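Local coordinates for D-alanyl-D-alanine carboxypeptidase (Mycobacterium tuberculosis H37Rv, PDB 4RYE), which acts as a serine-type D,D-carboxypeptidase on synthetic pentapeptides in vitro and probably trims the D-Ala-D-Ala end of peptidoglycan stem peptides, at residues A[43-55]-A[134-146]. Numbering follows the deposited sequence.
Sequences HPPASTIKVLLAL and TSTHATTPSGLDG
A backbone carbonyl from a loop distant in sequence takes hold of the probable catalytic lysine: Lys50 NZ donates to Ser142 O at 2.9 Å, in the carbonyl plane and on a lone pair. The chain runs extended past that oxygen, then bends at its last torsion (chi4 80°), which also carries NZ to Ser47 OG, 2.6 Å away. Asn104 OD1 is hydrogen-bonded to the same nitrogen; Ser102 OG is hydrogen-bonded to Ser47 OG and weakly to Lys50 NZ. This is the SxxK motif of the penicillin-binding proteins, Ser47, inferred to form the acyl-ester, sitting in the short 3-10 segment before helix 50-60, and Lys50, by similarity, accepting the proton. Beside it Gly143 lies so close that its CA makes a CH...O contact of 3.5 Å with Ala46 O; a water links Ala46 N to Gly143 O. Ile49 lies against the loop, CG2 over Gly143 CA at 3.5 Å, CG1 against Ala138 CB and CD1 sliding past the CG2 methyl of Thr136, whose OG1 is hydrogen-bonded to Asp157. The loop is braced internally by Thr140 OG1, which accepts from Gly143 N and donates to Leu144 O. Farther along the helix, Leu53 CD2 sits 4.1 Å from Pro141 CB, near a buried Pro141 O that lacks a hydrogen-bond partner.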
ATOM      1  N   HIS A  43      11.252  -9.013   0.505  1.00 19.34           N
ATOM      2  CA  HIS A  43      10.363  -9.817  -0.335  1.00 19.16           C
ATOM      3  C   HIS A  43       9.764  -8.878  -1.380  1.00 17.38           C
ATOM      4  O   HIS A  43       9.805  -7.660  -1.214  1.00 17.14           O
ATOM      5  CB  HIS A  43       9.236 -10.457   0.496  1.00 20.41           C
ATOM      6  CG  HIS A  43       9.696 -11.549   1.411  1.00 23.02           C
ATOM      7  ND1 HIS A  43      10.153 -12.769   0.950  1.00 23.80           N
ATOM      8  CD2 HIS A  43       9.767 -11.608   2.764  1.00 24.81           C
ATOM      9  CE1 HIS A  43      10.484 -13.528   1.980  1.00 26.84           C
ATOM     10  NE2 HIS A  43      10.263 -12.847   3.091  1.00 25.32           N
ATOM     11  N   PRO A  44       9.233  -9.434  -2.473  1.00 18.27           N
ATOM     12  CA  PRO A  44       8.567  -8.577  -3.462  1.00 20.96           C
ATOM     13  C   PRO A  44       7.332  -7.921  -2.853  1.00 15.72           C
ATOM     14  O   PRO A  44       6.616  -8.571  -2.089  1.00 18.94           O
ATOM     15  CB  PRO A  44       8.168  -9.564  -4.569  1.00 22.48           C
ATOM     16  CG  PRO A  44       9.177 -10.709  -4.424  1.00 20.96           C
ATOM     17  CD  PRO A  44       9.376 -10.827  -2.937  1.00 22.32           C
ATOM     18  N   PRO A  45       7.097  -6.643  -3.172  1.00 21.66           N
ATOM     19  CA  PRO A  45       5.999  -5.895  -2.556  1.00 14.39           C
ATOM     20  C   PRO A  45       4.654  -6.021  -3.269  1.00 16.72           C
ATOM     21  O   PRO A  45       3.630  -5.702  -2.660  1.00 20.38           O
ATOM     22  CB  PRO A  45       6.487  -4.452  -2.664  1.00 16.63           C
ATOM     23  CG  PRO A  45       7.281  -4.432  -3.941  1.00 20.82           C
ATOM     24  CD  PRO A  45       8.009  -5.764  -3.930  1.00 22.28           C
ATOM     25  N   ALA A  46       4.648  -6.477  -4.522  1.00 19.98           N
ATOM     26  CA  ALA A  46       3.444  -6.404  -5.348  1.00 19.28           C
ATOM     27  C   ALA A  46       2.835  -5.002  -5.249  1.00 17.76           C
ATOM     28  O   ALA A  46       3.562  -4.016  -5.149  1.00 20.10           O
ATOM     29  CB  ALA A  46       2.427  -7.474  -4.943  1.00 22.09           C
ATOM     30  N   SER A  47       1.504  -4.925  -5.244  1.00 18.26           N
ATOM     31  CA  SER A  47       0.799  -3.643  -5.344  1.00 17.00           C
ATOM     32  C   SER A  47       0.953  -2.723  -4.131  1.00 15.53           C
ATOM     33  O   SER A  47       0.529  -1.571  -4.184  1.00 18.46           O
ATOM     34  CB  SER A  47      -0.695  -3.864  -5.634  1.00 21.35           C
ATOM     35  OG  SER A  47      -0.936  -4.101  -7.011  1.00 29.25           O
ATOM     36  N   THR A  48       1.539  -3.200  -3.038  1.00 16.73           N
ATOM     37  CA  THR A  48       1.820  -2.274  -1.936  1.00 15.65           C
ATOM     38  C   THR A  48       2.746  -1.150  -2.398  1.00 17.46           C
ATOM     39  O   THR A  48       2.702  -0.039  -1.868  1.00 15.31           O
ATOM     40  CB  THR A  48       2.427  -2.965  -0.701  1.00 17.74           C
ATOM     41  OG1 THR A  48       3.665  -3.603  -1.057  1.00 16.68           O
ATOM     42  CG2 THR A  48       1.445  -3.970  -0.113  1.00 17.93           C
ATOM     43  N   ILE A  49       3.572  -1.437  -3.402  1.00 19.31           N
ATOM     44  CA  ILE A  49       4.487  -0.436  -3.940  1.00 16.82           C
ATOM     45  C   ILE A  49       3.736   0.715  -4.619  1.00 16.34           C
ATOM     46  O   ILE A  49       4.304   1.784  -4.836  1.00 16.97           O
ATOM     47  CB  ILE A  49       5.524  -1.060  -4.909  1.00 17.41           C
ATOM     48  CG1 ILE A  49       6.861  -0.312  -4.838  1.00 21.00           C
ATOM     49  CG2 ILE A  49       5.006  -1.061  -6.338  1.00 17.30           C
ATOM     50  CD1 ILE A  49       7.551  -0.393  -3.492  1.00 19.06           C
ATOM     51  N   LYS A  50       2.455   0.515  -4.933  1.00 13.14           N
ATOM     52  CA  LYS A  50       1.644   1.616  -5.474  1.00 17.86           C
ATOM     53  C   LYS A  50       1.533   2.790  -4.500  1.00 18.66           C
ATOM     54  O   LYS A  50       1.290   3.917  -4.913  1.00 15.22           O
ATOM     55  CB  LYS A  50       0.242   1.134  -5.878  1.00 13.81           C
ATOM     56  CG  LYS A  50       0.207   0.241  -7.128  1.00 14.98           C
ATOM     57  CD  LYS A  50      -1.232  -0.192  -7.410  1.00 16.35           C
ATOM     58  CE  LYS A  50      -1.398  -0.831  -8.785  1.00 17.23           C
ATOM     59  NZ  LYS A  50      -0.964  -2.246  -8.774  1.00 20.92           N
ATOM     60  N   VAL A  51       1.700   2.532  -3.208  1.00 14.74           N
ATOM     61  CA  VAL A  51       1.717   3.618  -2.227  1.00 11.01           C
ATOM     62  C   VAL A  51       2.910   4.544  -2.473  1.00 14.21           C
ATOM     63  O   VAL A  51       2.807   5.775  -2.369  1.00 14.65           O
ATOM     64  CB  VAL A  51       1.772   3.073  -0.778  1.00 17.57           C
ATOM     65  CG1 VAL A  51       1.833   4.220   0.224  1.00 19.98           C
ATOM     66  CG2 VAL A  51       0.561   2.180  -0.487  1.00 14.08           C
ATOM     67  N   LEU A  52       4.050   3.953  -2.792  1.00 12.27           N
ATOM     68  CA  LEU A  52       5.236   4.722  -3.135  1.00 14.65           C
ATOM     69  C   LEU A  52       5.026   5.525  -4.423  1.00 15.25           C
ATOM     70  O   LEU A  52       5.456   6.670  -4.524  1.00 14.08           O
ATOM     71  CB  LEU A  52       6.434   3.786  -3.272  1.00 17.80           C
ATOM     72  CG  LEU A  52       7.804   4.435  -3.446  1.00 20.69           C
ATOM     73  CD1 LEU A  52       8.074   5.376  -2.276  1.00 15.90           C
ATOM     74  CD2 LEU A  52       8.878   3.358  -3.554  1.00 19.30           C
ATOM     75  N   LEU A  53       4.356   4.938  -5.410  1.00 13.25           N
ATOM     76  CA  LEU A  53       4.017   5.691  -6.623  1.00 12.97           C
ATOM     77  C   LEU A  53       3.102   6.862  -6.270  1.00 11.90           C
ATOM     78  O   LEU A  53       3.286   7.972  -6.766  1.00 15.91           O
ATOM     79  CB  LEU A  53       3.333   4.781  -7.654  1.00 12.81           C
ATOM     80  CG  LEU A  53       2.755   5.493  -8.883  1.00 17.85           C
ATOM     81  CD1 LEU A  53       3.840   6.197  -9.670  1.00 13.86           C
ATOM     82  CD2 LEU A  53       2.014   4.489  -9.763  1.00 14.28           C
ATOM     83  N   ALA A  54       2.116   6.618  -5.409  1.00 14.18           N
ATOM     84  CA  ALA A  54       1.198   7.676  -4.985  1.00 16.27           C
ATOM     85  C   ALA A  54       1.925   8.860  -4.339  1.00 15.28           C
ATOM     86  O   ALA A  54       1.582  10.017  -4.592  1.00 14.26           O
ATOM     87  CB  ALA A  54       0.110   7.122  -4.038  1.00 13.09           C
ATOM     88  N   LEU A  55       2.917   8.575  -3.499  1.00 14.03           N
ATOM     89  CA  LEU A  55       3.733   9.636  -2.892  1.00 15.22           C
ATOM     90  C   LEU A  55       4.424  10.520  -3.934  1.00 16.56           C
ATOM     91  O   LEU A  55       4.439  11.745  -3.814  1.00 18.30           O
ATOM     92  CB  LEU A  55       4.811   9.031  -1.997  1.00 20.39           C
ATOM     93  CG  LEU A  55       4.454   8.672  -0.564  1.00 27.53           C
ATOM     94  CD1 LEU A  55       5.629   7.923   0.059  1.00 28.34           C
ATOM     95  CD2 LEU A  55       4.131   9.930   0.225  1.00 24.21           C
ATOM     96  N   THR A 134      15.679   1.990   2.861  1.00 16.43           N
ATOM     97  CA  THR A 134      16.824   1.631   2.031  1.00 19.98           C
ATOM     98  C   THR A 134      16.858   0.151   1.644  1.00 19.27           C
ATOM     99  O   THR A 134      17.786  -0.313   0.983  1.00 21.30           O
ATOM    100  CB  THR A 134      18.123   2.027   2.734  1.00 24.42           C
ATOM    101  OG1 THR A 134      18.188   1.359   3.995  1.00 19.42           O
ATOM    102  CG2 THR A 134      18.147   3.542   2.976  1.00 20.71           C
ATOM    103  N   SER A 135      15.838  -0.593   2.054  1.00 14.17           N
ATOM    104  CA  SER A 135      15.708  -1.969   1.599  1.00 19.07           C
ATOM    105  C   SER A 135      14.641  -2.072   0.527  1.00 21.41           C
ATOM    106  O   SER A 135      14.221  -3.167   0.155  1.00 20.63           O
ATOM    107  CB  SER A 135      15.388  -2.897   2.767  1.00 19.97           C
ATOM    108  OG  SER A 135      16.422  -2.809   3.728  1.00 22.40           O
ATOM    109  N   THR A 136      14.213  -0.922   0.021  1.00 17.67           N
ATOM    110  CA  THR A 136      13.154  -0.912  -0.978  1.00 16.91           C
ATOM    111  C   THR A 136      13.675  -0.589  -2.370  1.00 16.37           C
ATOM    112  O   THR A 136      14.403   0.374  -2.564  1.00 22.96           O
ATOM    113  CB  THR A 136      12.059   0.070  -0.584  1.00 18.55           C
ATOM    114  OG1 THR A 136      11.496  -0.372   0.656  1.00 16.72           O
ATOM    115  CG2 THR A 136      10.957   0.102  -1.634  1.00 17.04           C
ATOM    116  N   HIS A 137      13.285  -1.401  -3.342  1.00 17.60           N
ATOM    117  CA  HIS A 137      13.681  -1.167  -4.721  1.00 18.21           C
ATOM    118  C   HIS A 137      12.505  -1.489  -5.620  1.00 21.40           C
ATOM    119  O   HIS A 137      12.077  -2.642  -5.703  1.00 18.02           O
ATOM    120  CB  HIS A 137      14.871  -2.059  -5.086  1.00 17.95           C
ATOM    121  CG  HIS A 137      15.334  -1.896  -6.502  1.00 23.91           C
ATOM    122  ND1 HIS A 137      15.933  -0.742  -6.960  1.00 27.19           N
ATOM    123  CD2 HIS A 137      15.273  -2.735  -7.563  1.00 22.52           C
ATOM    124  CE1 HIS A 137      16.229  -0.879  -8.243  1.00 31.24           C
ATOM    125  NE2 HIS A 137      15.839  -2.078  -8.633  1.00 28.30           N
ATOM    126  N   ALA A 138      11.968  -0.466  -6.278  1.00 16.82           N
ATOM    127  CA  ALA A 138      10.889  -0.663  -7.244  1.00 16.77           C
ATOM    128  C   ALA A 138      11.488  -1.028  -8.589  1.00 17.18           C
ATOM    129  O   ALA A 138      12.578  -0.567  -8.929  1.00 18.85           O
ATOM    130  CB  ALA A 138      10.068   0.596  -7.373  1.00 16.93           C
ATOM    131  N   THR A 139      10.775  -1.858  -9.349  1.00 18.84           N
ATOM    132  CA  THR A 139      11.162  -2.186 -10.713  1.00 20.85           C
ATOM    133  C   THR A 139      10.066  -1.787 -11.696  1.00 23.54           C
ATOM    134  O   THR A 139      10.324  -1.659 -12.890  1.00 19.73           O
ATOM    135  CB  THR A 139      11.443  -3.686 -10.902  1.00 22.08           C
ATOM    136  OG1 THR A 139      10.270  -4.435 -10.563  1.00 25.60           O
ATOM    137  CG2 THR A 139      12.623  -4.143 -10.037  1.00 22.98           C
ATOM    138  N   THR A 140       8.842  -1.621 -11.194  1.00 23.16           N
ATOM    139  CA  THR A 140       7.719  -1.124 -12.002  1.00 19.41           C
ATOM    140  C   THR A 140       6.871  -0.169 -11.166  1.00 18.64           C
ATOM    141  O   THR A 140       6.885  -0.240  -9.939  1.00 18.16           O
ATOM    142  CB  THR A 140       6.777  -2.255 -12.475  1.00 20.37           C
ATOM    143  OG1 THR A 140       6.181  -2.886 -11.333  1.00 24.78           O
ATOM    144  CG2 THR A 140       7.521  -3.286 -13.326  1.00 24.21           C
ATOM    145  N   PRO A 141       6.117   0.722 -11.824  1.00 20.49           N
ATOM    146  CA  PRO A 141       5.215   1.601 -11.068  1.00 23.45           C
ATOM    147  C   PRO A 141       4.077   0.840 -10.394  1.00 22.30           C
ATOM    148  O   PRO A 141       3.572   1.297  -9.368  1.00 17.26           O
ATOM    149  CB  PRO A 141       4.642   2.525 -12.150  1.00 25.05           C
ATOM    150  CG  PRO A 141       5.694   2.531 -13.244  1.00 24.92           C
ATOM    151  CD  PRO A 141       6.250   1.133 -13.238  1.00 21.94           C
ATOM    152  N   SER A 142       3.694  -0.308 -10.948  1.00 19.02           N
ATOM    153  CA  SER A 142       2.502  -1.028 -10.474  1.00 22.28           C
ATOM    154  C   SER A 142       2.789  -2.116  -9.437  1.00 24.43           C
ATOM    155  O   SER A 142       1.887  -2.521  -8.696  1.00 21.70           O
ATOM    156  CB  SER A 142       1.782  -1.664 -11.653  1.00 26.55           C
ATOM    157  OG  SER A 142       2.582  -2.691 -12.207  1.00 25.35           O
ATOM    158  N   GLY A 143       4.028  -2.607  -9.406  1.00 17.97           N
ATOM    159  CA  GLY A 143       4.382  -3.722  -8.538  1.00 21.80           C
ATOM    160  C   GLY A 143       4.342  -5.038  -9.286  1.00 23.86           C
ATOM    161  O   GLY A 143       4.641  -6.097  -8.734  1.00 25.41           O
ATOM    162  N   LEU A 144       3.955  -4.977 -10.553  1.00 21.35           N
ATOM    163  CA  LEU A 144       4.034  -6.148 -11.413  1.00 23.30           C
ATOM    164  C   LEU A 144       5.504  -6.488 -11.597  1.00 24.47           C
ATOM    165  O   LEU A 144       6.367  -5.621 -11.433  1.00 19.95           O
ATOM    166  CB  LEU A 144       3.396  -5.855 -12.771  1.00 24.87           C
ATOM    167  CG  LEU A 144       1.870  -5.758 -12.810  1.00 23.35           C
ATOM    168  CD1 LEU A 144       1.384  -5.314 -14.186  1.00 26.11           C
ATOM    169  CD2 LEU A 144       1.274  -7.101 -12.449  1.00 22.90           C
ATOM    170  N   ASP A 145       5.805  -7.743 -11.913  1.00 24.05           N
ATOM    171  CA  ASP A 145       7.182  -8.099 -12.238  1.00 28.65           C
ATOM    172  C   ASP A 145       7.607  -7.294 -13.461  1.00 27.89           C
ATOM    173  O   ASP A 145       6.850  -7.161 -14.420  1.00 29.54           O
ATOM    174  CB  ASP A 145       7.325  -9.604 -12.509  1.00 34.45           C
ATOM    175  CG  ASP A 145       7.158 -10.450 -11.253  1.00 35.99           C
ATOM    176  OD1 ASP A 145       7.567  -9.991 -10.173  1.00 35.85           O
ATOM    177  OD2 ASP A 145       6.626 -11.581 -11.343  1.00 45.24           O
ATOM    178  N   GLY A 146       8.804  -6.724 -13.414  1.00 30.43           N
ATOM    179  CA  GLY A 146       9.330  -6.009 -14.558  1.00 38.63           C
ATOM    180  C   GLY A 146      10.594  -6.654 -15.076  1.00 44.76           C
ATOM    181  O   GLY A 146      11.005  -7.714 -14.597  1.00 44.63           O
TER
HETATM  182  O   HOH W   1       6.333  -7.058  -6.825  1.00 23.06           O